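Local coordinates for DegV domain-containing protein Cgl2349/cg2579 (Corynebacterium glutamicum, PDB 3EGL) that binds long-chain fatty acids such as palmitate and may play a role in lipid transport or fatty acid metabolism, at residues L224-L227 with L228-L232; I212-N215 with E216-A220. One frame throughout, in Å; residues are numbered along the deposited sequence. Where two conformers were deposited one is given.

Interaction 1: L224-L227 with L228-L232; sequences LEEL and LRNAL
Glu225 and Arg229 form a salt bridge one turn apart on helix 224-231, the connecting helix of the beta-alpha-beta crossover between parallel strands 209-215 and 237-242. A single carboxylate oxygen takes both bonds: Glu225 OE2 lies 3.0 Å from Arg229 NH2 and 3.2 Å from Arg229 NE. The arginine offers its NE side edge, and OE2 sits close to the guanidinium plane. NE reaches the anti lone pair of OE2, while NH2 meets it nearly along the C-O bond. The carboxylate is twisted, with its plane 56° from that of the guanidinium. Glu225 CG is anti to the backbone N (chi1 -177°) and the chain stays extended, which lays it alongside the arginine. Glu225 OE1 is hydrogen-bonded to NZ of the dimethylated lysine at position 222.

The backbone of the same pair is bonded too, Arg229 N to Glu225 O at 2.8 Å and almost straight. Leu228 N to Leu224 O (2.9 Å) and Asn230 N to Glu226 O (3.3 Å) continue the helical pattern. The bond from Ala231 N to Leu227 O is weak, close to the helix end.

Leu224 CG packs against Leu228 CD1 at 3.9 Å. Both leucines face the sheet and touch Val258; Leu227 turns toward helix 196-203. Sharing OE2 between two N-H groups and hydrogen-bonding OE1 elsewhere should restrict rotation of the carboxylate of the buried Glu225 and help offset its charge.

Interaction 2: I212-N215 with E216-A220; sequences IGQN and EAREA
The side-chain amide of Gln214 tucks into the turn that follows strand 209-215, against three successive backbone nitrogens. As modelled, Gln214 NE2 is 2.7 Å from Ala217 N and 2.9 Å from Glu216 N. Arg218 N is farther from the same Gln214 NE2, at 3.3 Å. The amide is probably turned over in the model. Turned back, it would point its oxygen at these N-H groups, and some of the contacts may then be hydrogen bonds.

The torsions bring the amide there. Gln214 CG lies between the backbone N and the carbonyl carbon (chi1 63°), and the chain bends again at chi2 (78°). The side chain therefore curls back over the turn. Glu216 has left-handed helical backbone angles, which help swing the chain round the amide.

The Arg218 side chain crosses that of Gln214 at a slant. The other amide tip, modelled as OE1, sits over one guanidinium face toward its rim, 3.3 Å from Arg218 NH1. The two planes are 42° apart, neither stacked flat nor perpendicular. The amide carbon Gln214 CD lies 3.9 Å from the methylene Arg218 CG. Gln214 CB and Ala217 CB, both of buried residues, approach to 4.2 Å.

Asp242 is close to this group, and its ion pair with Arg218 is long and weak. The Asn215 side chain is about 8 Å from the bound palmitic acid. Gln214 makes backbone hydrogen bonds with Val241 and Ile243, fastening the strand end beside strand 237-242, which runs parallel to it. Ala217 rests on Val256 of strand 255-261, and the chain then runs on toward helix 224-231.

The two contacts follow each other along the chain: interaction 2 turns out of strand 209-215, and interaction 1 lies on the next helix, 224-231. Their centres are about 15 Å apart, yet the elements meet directly. Ile212 CD1 packs 3.4 Å from Glu225 CB and 3.9 Å from Leu228 CD1, joining strand to helix. Both contacts are partly buried. Each pairs buried residues with exposed ones: Leu224, Glu225 and Leu228 against Glu226, Arg229 and Asn230; Gln214 and Ala217 against Glu216 and Arg218. Interaction 1 combines regular helical bonds with a salt bridge. Interaction 2 is irregular, with one buried polar side chain filling a turn, and is nearer the centre of the chain.

Interaction 1: L224-L227 with L228-L232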
ATOM      1  N   LEU A 224      16.812  -8.861   4.622  1.00 32.50           N
ATOM      2  CA  LEU A 224      15.618  -9.556   4.134  1.00 32.15           C
ATOM      3  C   LEU A 224      15.575  -9.693   2.612  1.00 32.03           C
ATOM      4  O   LEU A 224      15.199 -10.757   2.083  1.00 31.05           O
ATOM      5  CB  LEU A 224      14.337  -8.898   4.655  1.00 32.19           C
ATOM      6  CG  LEU A 224      13.005  -9.448   4.127  1.00 30.66           C
ATOM      7  CD1 LEU A 224      12.794 -10.875   4.613  1.00 29.08           C
ATOM      8  CD2 LEU A 224      11.894  -8.551   4.578  1.00 28.63           C
ATOM      9  N   GLU A 225      15.949  -8.619   1.919  1.00 32.34           N
ATOM     10  CA  GLU A 225      16.028  -8.657   0.458  1.00 33.47           C
ATOM     11  C   GLU A 225      16.981  -9.759  -0.021  1.00 33.58           C
ATOM     12  O   GLU A 225      16.630 -10.546  -0.913  1.00 33.83           O
ATOM     13  CB  GLU A 225      16.461  -7.311  -0.092  1.00 33.78           C
ATOM     14  CG  GLU A 225      16.488  -7.256  -1.587  1.00 35.55           C
ATOM     15  CD  GLU A 225      17.200  -6.019  -2.115  1.00 39.50           C
ATOM     16  OE1 GLU A 225      17.174  -4.964  -1.451  1.00 41.56           O
ATOM     17  OE2 GLU A 225      17.780  -6.101  -3.218  1.00 41.99           O
ATOM     18  N   GLU A 226      18.172  -9.792   0.574  0.60 33.54           N
ATOM     19  CA  GLU A 226      19.166 -10.822   0.317  0.60 34.20           C
ATOM     20  C   GLU A 226      18.561 -12.223   0.507  0.60 33.53           C
ATOM     21  O   GLU A 226      18.740 -13.108  -0.342  0.60 33.27           O
ATOM     22  CB  GLU A 226      20.398 -10.604   1.224  0.60 34.51           C
ATOM     23  CG  GLU A 226      21.235 -11.845   1.517  0.60 37.33           C
ATOM     24  CD  GLU A 226      21.528 -11.997   3.006  0.60 42.46           C
ATOM     25  OE1 GLU A 226      22.155 -11.074   3.581  0.60 45.11           O
ATOM     26  OE2 GLU A 226      21.135 -13.032   3.602  0.60 43.04           O
ATOM     27  N   LEU A 227      17.849 -12.411   1.616  1.00 32.82           N
ATOM     28  CA  LEU A 227      17.180 -13.687   1.898  1.00 32.81           C
ATOM     29  C   LEU A 227      16.167 -14.040   0.801  1.00 33.17           C
ATOM     30  O   LEU A 227      16.139 -15.180   0.329  1.00 33.98           O
ATOM     31  CB  LEU A 227      16.508 -13.695   3.267  1.00 31.90           C
ATOM     32  CG  LEU A 227      17.413 -13.803   4.502  1.00 32.21           C
ATOM     33  CD1 LEU A 227      16.576 -13.603   5.765  1.00 28.14           C
ATOM     34  CD2 LEU A 227      18.239 -15.114   4.555  1.00 25.01           C
ATOM     35  N   LEU A 228      15.381 -13.051   0.377  1.00 33.23           N
ATOM     36  CA  LEU A 228      14.316 -13.233  -0.623  1.00 33.48           C
ATOM     37  C   LEU A 228      14.872 -13.506  -2.036  1.00 33.57           C
ATOM     38  O   LEU A 228      14.317 -14.330  -2.763  1.00 33.53           O
ATOM     39  CB  LEU A 228      13.362 -12.010  -0.642  1.00 32.35           C
ATOM     40  CG  LEU A 228      12.386 -11.816   0.543  1.00 32.49           C
ATOM     41  CD1 LEU A 228      11.743 -10.435   0.553  1.00 30.98           C
ATOM     42  CD2 LEU A 228      11.286 -12.868   0.579  1.00 30.68           C
ATOM     43  N   ARG A 229      15.926 -12.781  -2.422  1.00 33.59           N
ATOM     44  CA  ARG A 229      16.727 -13.104  -3.616  1.00 34.43           C
ATOM     45  C   ARG A 229      17.122 -14.581  -3.723  1.00 34.57           C
ATOM     46  O   ARG A 229      16.897 -15.206  -4.755  1.00 35.10           O
ATOM     47  CB  ARG A 229      18.013 -12.288  -3.659  1.00 34.43           C
ATOM     48  CG  ARG A 229      17.820 -10.941  -4.231  1.00 35.48           C
ATOM     49  CD  ARG A 229      19.108 -10.184  -4.511  1.00 35.76           C
ATOM     50  NE  ARG A 229      18.726  -8.793  -4.765  1.00 36.04           N
ATOM     51  CZ  ARG A 229      18.225  -8.349  -5.914  1.00 35.62           C
ATOM     52  NH1 ARG A 229      18.080  -9.175  -6.944  1.00 36.43           N
ATOM     53  NH2 ARG A 229      17.877  -7.074  -6.040  1.00 37.48           N
ATOM     54  N   ASN A 230      17.711 -15.131  -2.670  1.00 33.97           N
ATOM     55  CA  ASN A 230      18.095 -16.538  -2.710  1.00 34.23           C
ATOM     56  C   ASN A 230      16.908 -17.461  -2.808  1.00 33.24           C
ATOM     57  O   ASN A 230      17.009 -18.512  -3.407  1.00 33.56           O
ATOM     58  CB  ASN A 230      18.918 -16.937  -1.477  1.00 34.59           C
ATOM     59  CG  ASN A 230      20.114 -16.026  -1.252  1.00 36.45           C
ATOM     60  OD1 ASN A 230      20.731 -15.516  -2.212  1.00 37.23           O
ATOM     61  ND2 ASN A 230      20.438 -15.792   0.024  1.00 38.51           N
ATOM     62  N   ALA A 231      15.789 -17.093  -2.203  1.00 31.54           N
ATOM     63  CA  ALA A 231      14.700 -18.049  -2.114  1.00 30.59           C
ATOM     64  C   ALA A 231      13.649 -17.982  -3.243  1.00 30.56           C
ATOM     65  O   ALA A 231      13.003 -18.983  -3.545  1.00 30.59           O
ATOM     66  CB  ALA A 231      14.060 -17.978  -0.761  1.00 29.66           C
ATOM     67  N   LEU A 232      13.493 -16.822  -3.874  1.00 30.13           N
ATOM     68  CA  LEU A 232      12.418 -16.625  -4.832  1.00 30.03           C
ATOM     69  C   LEU A 232      12.848 -17.057  -6.215  1.00 30.36           C
ATOM     70  O   LEU A 232      14.040 -16.997  -6.509  1.00 30.77           O
ATOM     71  CB  LEU A 232      11.974 -15.153  -4.828  1.00 29.57           C
ATOM     72  CG  LEU A 232      10.656 -14.869  -4.092  1.00 29.44           C
ATOM     73  CD1 LEU A 232      10.380 -15.854  -2.962  1.00 29.12           C
ATOM     74  CD2 LEU A 232      10.623 -13.451  -3.577  1.00 28.56           C
TER

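Interaction 2: I212-N215 with E216-A220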
ATOM      1  N   ILE A 212      10.279  -3.792  -0.949  1.00 26.35           N
ATOM      2  CA  ILE A 212      10.542  -3.943   0.460  1.00 25.63           C
ATOM      3  C   ILE A 212      10.540  -2.582   1.084  1.00 25.25           C
ATOM      4  O   ILE A 212      11.291  -1.702   0.649  1.00 25.18           O
ATOM      5  CB  ILE A 212      11.867  -4.649   0.709  1.00 26.02           C
ATOM      6  CG1 ILE A 212      11.719  -6.125   0.333  1.00 26.08           C
ATOM      7  CG2 ILE A 212      12.286  -4.519   2.196  1.00 24.93           C
ATOM      8  CD1 ILE A 212      13.053  -6.794  -0.018  1.00 29.07           C
ATOM      9  N   GLY A 213       9.687  -2.418   2.088  1.00 24.50           N
ATOM     10  CA  GLY A 213       9.538  -1.152   2.793  1.00 24.36           C
ATOM     11  C   GLY A 213      10.219  -1.210   4.136  1.00 24.83           C
ATOM     12  O   GLY A 213      10.268  -2.267   4.793  1.00 24.30           O
ATOM     13  N   GLN A 214      10.744  -0.074   4.573  1.00 24.99           N
ATOM     14  CA  GLN A 214      11.372  -0.042   5.896  1.00 24.64           C
ATOM     15  C   GLN A 214      11.092   1.259   6.611  1.00 24.94           C
ATOM     16  O   GLN A 214      10.990   2.332   5.999  1.00 24.97           O
ATOM     17  CB  GLN A 214      12.886  -0.303   5.817  1.00 24.33           C
ATOM     18  CG  GLN A 214      13.677   0.725   5.033  1.00 24.52           C
ATOM     19  CD  GLN A 214      13.925   2.023   5.822  1.00 28.89           C
ATOM     20  OE1 GLN A 214      13.923   3.103   5.243  1.00 32.03           O
ATOM     21  NE2 GLN A 214      14.114   1.918   7.148  1.00 25.41           N
ATOM     22  N   ASN A 215      10.997   1.158   7.923  1.00 25.85           N
ATOM     23  CA  ASN A 215      10.990   2.336   8.750  1.00 26.91           C
ATOM     24  C   ASN A 215      12.037   2.198   9.827  1.00 27.09           C
ATOM     25  O   ASN A 215      11.860   1.429  10.796  1.00 26.30           O
ATOM     26  CB  ASN A 215       9.613   2.578   9.369  1.00 27.19           C
ATOM     27  CG  ASN A 215       9.616   3.775  10.282  1.00 29.32           C
ATOM     28  OD1 ASN A 215       9.329   3.656  11.459  1.00 34.88           O
ATOM     29  ND2 ASN A 215      10.006   4.928   9.761  1.00 29.25           N
ATOM     30  N   GLU A 216      13.126   2.951   9.649  1.00 27.96           N
ATOM     31  CA  GLU A 216      14.301   2.880  10.529  1.00 29.00           C
ATOM     32  C   GLU A 216      14.826   1.463  10.647  1.00 29.07           C
ATOM     33  O   GLU A 216      15.102   0.971  11.756  1.00 29.09           O
ATOM     34  CB  GLU A 216      13.954   3.420  11.906  1.00 29.62           C
ATOM     35  CG  GLU A 216      13.884   4.902  11.892  1.00 34.64           C
ATOM     36  CD  GLU A 216      13.429   5.435  13.203  1.00 43.10           C
ATOM     37  OE1 GLU A 216      14.234   5.466  14.191  1.00 45.52           O
ATOM     38  OE2 GLU A 216      12.251   5.844  13.234  1.00 47.96           O
ATOM     39  N   ALA A 217      14.928   0.798   9.500  1.00 28.97           N
ATOM     40  CA  ALA A 217      15.324  -0.599   9.460  1.00 29.54           C
ATOM     41  C   ALA A 217      16.050  -0.885   8.134  1.00 29.96           C
ATOM     42  O   ALA A 217      15.856  -1.950   7.511  1.00 28.48           O
ATOM     43  CB  ALA A 217      14.105  -1.483   9.630  1.00 28.93           C
ATOM     44  N   ARG A 218      16.858   0.100   7.713  1.00 30.81           N
ATOM     45  CA  ARG A 218      17.649   0.028   6.473  1.00 32.77           C
ATOM     46  C   ARG A 218      18.495  -1.252   6.339  1.00 32.47           C
ATOM     47  O   ARG A 218      18.390  -1.973   5.335  1.00 31.97           O
ATOM     48  CB  ARG A 218      18.541   1.259   6.329  1.00 33.10           C
ATOM     49  CG  ARG A 218      17.727   2.531   6.247  1.00 38.84           C
ATOM     50  CD  ARG A 218      18.445   3.611   5.450  1.00 44.63           C
ATOM     51  NE  ARG A 218      17.734   4.882   5.584  1.00 47.23           N
ATOM     52  CZ  ARG A 218      16.809   5.326   4.737  1.00 50.15           C
ATOM     53  NH1 ARG A 218      16.458   4.605   3.667  1.00 51.33           N
ATOM     54  NH2 ARG A 218      16.226   6.500   4.967  1.00 50.95           N
ATOM     55  N   GLU A 219      19.288  -1.546   7.368  1.00 32.35           N
ATOM     56  CA  GLU A 219      20.076  -2.769   7.400  1.00 33.41           C
ATOM     57  C   GLU A 219      19.227  -4.020   7.310  1.00 32.27           C
ATOM     58  O   GLU A 219      19.498  -4.919   6.495  1.00 32.25           O
ATOM     59  CB  GLU A 219      20.897  -2.843   8.681  1.00 34.44           C
ATOM     60  CG  GLU A 219      22.229  -3.501   8.477  1.00 39.95           C
ATOM     61  CD  GLU A 219      23.092  -2.718   7.479  1.00 47.32           C
ATOM     62  OE1 GLU A 219      23.786  -3.368   6.653  1.00 49.66           O
ATOM     63  OE2 GLU A 219      23.053  -1.455   7.509  1.00 48.96           O
ATOM     64  N   ALA A 220      18.218  -4.078   8.173  1.00 30.95           N
ATOM     65  CA  ALA A 220      17.343  -5.236   8.258  1.00 30.64           C
ATOM     66  C   ALA A 220      16.644  -5.504   6.925  1.00 30.12           C
ATOM     67  O   ALA A 220      16.596  -6.635   6.475  1.00 30.04           O
ATOM     68  CB  ALA A 220      16.337  -5.047   9.373  1.00 30.60           C
TER